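Local coordinates for glycosyl hydrolase family 2, TIM barrel domain protein (Faecalibacterium prausnitzii A2-165, PDB 6ED2) that probably hydrolyses beta-glucuronides, as a gut bacterial beta-glucuronidase of glycosyl hydrolase family 2 with a TIM barrel domain, at residues 538-552 against 592-604. Numbering follows the deposited sequence.
With FMT (formic acid), chain G.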
# COMPACT_ATOMS: atom_id res chain seq x y z
N THR A 538 2.97 -16.84 8.64
CA THR A 538 1.68 -16.18 8.67
C THR A 538 1.58 -15.29 7.44
O THR A 538 2.59 -14.75 6.96
CB THR A 538 1.45 -15.31 9.93
OG1 THR A 538 2.26 -14.12 9.88
CG2 THR A 538 1.75 -16.08 11.21
N ASP A 539 0.36 -15.13 6.95
CA ASP A 539 0.14 -14.16 5.90
C ASP A 539 0.35 -12.78 6.49
O ASP A 539 -0.13 -12.48 7.59
CB ASP A 539 -1.28 -14.30 5.34
CG ASP A 539 -1.47 -15.55 4.51
OD1 ASP A 539 -1.38 -15.49 3.27
OD2 ASP A 539 -1.72 -16.61 5.11
N ASN A 540 1.11 -11.94 5.79
CA ASN A 540 1.25 -10.56 6.23
C ASN A 540 1.59 -9.72 5.00
O ASN A 540 2.43 -10.12 4.19
CB ASN A 540 2.32 -10.43 7.33
CG ASN A 540 3.72 -10.79 6.86
OD1 ASN A 540 4.55 -9.91 6.61
ND2 ASN A 540 4.00 -12.09 6.75
N LEU A 541 0.88 -8.60 4.85
CA LEU A 541 1.11 -7.69 3.73
C LEU A 541 2.27 -6.75 4.02
O LEU A 541 2.40 -6.23 5.13
CB LEU A 541 -0.13 -6.85 3.45
CG LEU A 541 -1.40 -7.65 3.19
CD1 LEU A 541 -2.59 -6.71 3.15
CD2 LEU A 541 -1.25 -8.42 1.90
N SER A 542 3.11 -6.54 3.01
CA SER A 542 4.13 -5.50 3.07
C SER A 542 3.49 -4.18 3.49
O SER A 542 2.50 -3.74 2.89
CB SER A 542 4.80 -5.39 1.69
OG SER A 542 6.15 -4.98 1.79
N GLY A 543 4.00 -3.60 4.57
CA GLY A 543 3.55 -2.30 5.03
C GLY A 543 2.43 -2.31 6.05
O GLY A 543 2.07 -1.24 6.57
N ALA A 544 1.84 -3.48 6.34
CA ALA A 544 0.79 -3.57 7.35
C ALA A 544 1.45 -3.58 8.72
O ALA A 544 2.02 -4.59 9.16
CB ALA A 544 -0.07 -4.81 7.13
N HIS A 545 1.42 -2.45 9.41
CA HIS A 545 1.97 -2.35 10.74
C HIS A 545 0.85 -2.07 11.73
O HIS A 545 -0.07 -1.30 11.44
CB HIS A 545 3.04 -1.24 10.81
CG HIS A 545 4.40 -1.66 10.32
ND1 HIS A 545 5.36 -2.19 11.16
CD2 HIS A 545 4.95 -1.64 9.08
CE1 HIS A 545 6.44 -2.47 10.46
NE2 HIS A 545 6.23 -2.15 9.20
N LYS A 546 0.93 -2.69 12.90
CA LYS A 546 -0.02 -2.36 13.94
C LYS A 546 0.63 -2.59 15.28
O LYS A 546 1.35 -3.58 15.47
CB LYS A 546 -1.33 -3.16 13.81
CG LYS A 546 -2.43 -2.58 14.66
CD LYS A 546 -3.69 -2.25 13.86
CE LYS A 546 -4.82 -1.89 14.82
NZ LYS A 546 -6.17 -2.04 14.25
N LEU A 547 0.40 -1.67 16.21
CA LEU A 547 0.95 -1.75 17.56
C LEU A 547 -0.18 -1.54 18.56
O LEU A 547 -0.73 -0.42 18.64
CB LEU A 547 2.06 -0.72 17.73
CG LEU A 547 2.69 -0.59 19.12
CD1 LEU A 547 3.60 -1.77 19.40
CD2 LEU A 547 3.45 0.71 19.19
N PRO A 548 -0.58 -2.57 19.31
CA PRO A 548 -0.03 -3.93 19.29
C PRO A 548 -0.52 -4.72 18.06
O PRO A 548 -1.37 -4.22 17.31
CB PRO A 548 -0.56 -4.53 20.58
CG PRO A 548 -1.88 -3.85 20.77
CD PRO A 548 -1.70 -2.44 20.26
N SER A 549 0.01 -5.92 17.87
CA SER A 549 -0.15 -6.61 16.59
C SER A 549 -1.58 -7.10 16.38
O SER A 549 -2.36 -7.29 17.32
CB SER A 549 0.79 -7.81 16.50
OG SER A 549 0.56 -8.76 17.54
N VAL A 550 -1.92 -7.28 15.10
CA VAL A 550 -3.06 -8.09 14.67
C VAL A 550 -2.56 -9.07 13.61
O VAL A 550 -1.64 -8.78 12.85
CB VAL A 550 -4.22 -7.24 14.11
CG1 VAL A 550 -4.82 -6.36 15.22
CG2 VAL A 550 -3.73 -6.38 12.92
N MET A 551 -3.17 -10.25 13.59
CA MET A 551 -2.92 -11.18 12.50
C MET A 551 -3.02 -10.44 11.18
O MET A 551 -3.94 -9.63 10.99
CB MET A 551 -3.92 -12.34 12.55
CG MET A 551 -3.74 -13.24 13.78
SD MET A 551 -5.09 -14.44 13.89
CE MET A 551 -4.46 -15.77 12.87
N TRP A 552 -2.03 -10.68 10.30
CA TRP A 552 -1.80 -10.07 8.99
C TRP A 552 -0.82 -8.90 9.02
O TRP A 552 -0.40 -8.43 7.96
CB TRP A 552 -3.11 -9.62 8.31
CG TRP A 552 -3.85 -10.75 7.63
CD1 TRP A 552 -4.84 -11.54 8.18
CD2 TRP A 552 -3.66 -11.23 6.29
NE1 TRP A 552 -5.27 -12.47 7.25
CE2 TRP A 552 -4.57 -12.30 6.09
CE3 TRP A 552 -2.81 -10.86 5.24
CZ2 TRP A 552 -4.65 -13.00 4.87
CZ3 TRP A 552 -2.90 -11.56 4.02
CH2 TRP A 552 -3.81 -12.61 3.86
N LEU A 592 -9.86 -16.45 1.76
CA LEU A 592 -8.68 -16.57 2.61
C LEU A 592 -7.41 -16.07 1.95
O LEU A 592 -6.36 -16.06 2.61
CB LEU A 592 -8.47 -18.03 3.00
CG LEU A 592 -9.51 -18.60 3.96
CD1 LEU A 592 -9.39 -20.11 3.97
CD2 LEU A 592 -9.23 -18.02 5.32
N ARG A 593 -7.46 -15.71 0.67
CA ARG A 593 -6.26 -15.48 -0.13
C ARG A 593 -6.33 -14.07 -0.71
O ARG A 593 -7.10 -13.80 -1.65
CB ARG A 593 -6.14 -16.56 -1.21
CG ARG A 593 -5.75 -17.93 -0.64
CD ARG A 593 -4.30 -17.90 -0.12
NE ARG A 593 -3.90 -19.15 0.55
CZ ARG A 593 -3.85 -19.29 1.87
NH1 ARG A 593 -4.20 -18.27 2.66
NH2 ARG A 593 -3.46 -20.45 2.41
N VAL A 594 -5.54 -13.16 -0.14
CA VAL A 594 -5.51 -11.77 -0.58
C VAL A 594 -4.61 -11.67 -1.80
O VAL A 594 -3.41 -11.37 -1.67
CB VAL A 594 -5.05 -10.86 0.58
CG1 VAL A 594 -5.02 -9.40 0.13
CG2 VAL A 594 -5.99 -11.03 1.79
N ASP A 595 -5.17 -11.93 -2.98
CA ASP A 595 -4.41 -12.07 -4.23
C ASP A 595 -3.25 -13.05 -4.04
O ASP A 595 -2.07 -12.70 -4.05
CB ASP A 595 -3.90 -10.70 -4.72
CG ASP A 595 -3.26 -10.78 -6.11
OD1 ASP A 595 -3.45 -11.82 -6.81
OD2 ASP A 595 -2.58 -9.80 -6.51
N GLY A 596 -3.62 -14.31 -3.85
CA GLY A 596 -2.63 -15.33 -3.64
C GLY A 596 -2.21 -15.43 -2.18
O GLY A 596 -2.85 -14.89 -1.27
N ASN A 597 -1.10 -16.13 -1.98
CA ASN A 597 -0.60 -16.46 -0.65
C ASN A 597 0.38 -15.38 -0.23
O ASN A 597 1.26 -15.01 -1.00
CB ASN A 597 0.08 -17.83 -0.69
CG ASN A 597 0.50 -18.33 0.69
OD1 ASN A 597 1.28 -17.69 1.40
ND2 ASN A 597 0.00 -19.51 1.07
N LYS A 598 0.23 -14.88 1.00
CA LYS A 598 1.00 -13.74 1.47
C LYS A 598 1.92 -14.10 2.64
O LYS A 598 2.24 -13.25 3.48
CB LYS A 598 0.08 -12.58 1.84
CG LYS A 598 -0.54 -11.91 0.61
CD LYS A 598 0.56 -11.32 -0.28
CE LYS A 598 0.03 -10.31 -1.30
NZ LYS A 598 -0.71 -10.94 -2.43
N LYS A 599 2.36 -15.35 2.70
CA LYS A 599 3.33 -15.77 3.70
C LYS A 599 4.77 -15.57 3.22
O LYS A 599 5.71 -16.02 3.88
CB LYS A 599 3.07 -17.23 4.09
CG LYS A 599 1.65 -17.49 4.66
CD LYS A 599 1.63 -18.76 5.53
CE LYS A 599 0.25 -19.03 6.18
NZ LYS A 599 -0.88 -19.26 5.22
N GLY A 600 4.96 -14.89 2.08
CA GLY A 600 6.31 -14.70 1.58
C GLY A 600 7.20 -14.00 2.60
O GLY A 600 6.76 -13.10 3.33
N ILE A 601 8.45 -14.44 2.68
CA ILE A 601 9.46 -13.66 3.37
C ILE A 601 9.89 -12.48 2.50
O ILE A 601 10.27 -11.41 3.02
CB ILE A 601 10.64 -14.57 3.75
CG1 ILE A 601 10.17 -15.71 4.67
CG2 ILE A 601 11.77 -13.78 4.43
CD1 ILE A 601 9.34 -15.22 5.88
N PHE A 602 9.83 -12.64 1.17
CA PHE A 602 9.97 -11.57 0.20
C PHE A 602 8.66 -11.40 -0.54
O PHE A 602 7.83 -12.32 -0.59
CB PHE A 602 11.10 -11.87 -0.79
CG PHE A 602 12.43 -12.11 -0.13
CD1 PHE A 602 13.31 -11.06 0.08
CD2 PHE A 602 12.77 -13.38 0.31
CE1 PHE A 602 14.52 -11.26 0.70
CE2 PHE A 602 13.98 -13.61 0.95
CZ PHE A 602 14.86 -12.55 1.15
N THR A 603 8.46 -10.19 -1.10
CA THR A 603 7.33 -9.98 -1.98
C THR A 603 7.51 -10.80 -3.27
O THR A 603 8.60 -11.29 -3.57
CB THR A 603 7.18 -8.50 -2.35
OG1 THR A 603 8.32 -8.12 -3.14
CG2 THR A 603 7.10 -7.61 -1.10
N ARG A 604 6.44 -10.90 -4.04
CA ARG A 604 6.51 -11.59 -5.32
C ARG A 604 7.46 -10.89 -6.29
O ARG A 604 7.99 -11.52 -7.21
CB ARG A 604 5.11 -11.72 -5.91
CG ARG A 604 4.99 -12.78 -6.99
CD ARG A 604 3.62 -12.78 -7.61
NE ARG A 604 3.31 -14.04 -8.27
CZ ARG A 604 2.40 -14.19 -9.22
NH1 ARG A 604 1.73 -13.13 -9.66
NH2 ARG A 604 2.15 -15.40 -9.73
C FMT G . -0.31 -22.15 3.85
O1 FMT G . 0.35 -21.16 3.53
O2 FMT G . -1.31 -22.52 3.23
O HOH W 1 -3.19 -14.31 1.34
O HOH W 2 -4.07 -17.91 5.62
O HOH W 3 6.93 -12.37 6.05
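With CG of D539 anti to its own carbonyl carbon (chi1 -71°), the carboxylate reaches across to 597-599, while K599, its CG placed likewise, bends only at the last torsion (chi4 62°) to bring NZ round to the acid. A carboxylate suits this place because each oxygen has separate work. OD1 accepts the backbone N of K598 at 2.8 Å on its anti side, OD2 the K599 ammonium on its syn side, NZ to OD2 2.8 Å, both donors nearly 30° out of the carboxylate plane. NZ also donates to a bound formic acid, probably from the crystallisation liquor, and bonds Y501 OH. The guanidinium of R593, whose NH2 pairs with D189, adds only a long charge-to-charge attraction, OD2 lying well off its plane, and a water links NH1 to OD2. A second water ties OD1 to V594 N and G596 O. Replacing D539 by an alanine would probably leave the K598 amide without its acceptor and take from K599 its carboxylate partner. The asparagine side chain of N597 reaches forward two residues, OD1 accepting the K599 amide in an Asx turn, which fixes the bend that presents the K598 N-H to D539; the backbone N of N540 donates to K598 O at 2.9 Å. Both segments are TIM barrel loops following the parallel strands 531-535 and 574-580, so the contact joins two neighbouring strand-to-helix connections. CB of D539 lies over one face of the W552 indole, near its rim, and CG2 of V594 comes obliquely to CH2 of that ring at 3.4 Å. A lysine suits K598's place because its aliphatic stem can lie against W552 (CB to CZ3 3.8 Å) and L541 (CG to CD2 3.8 Å) while NZ still reaches V594 O, 2.8 Å away in the carbonyl plane.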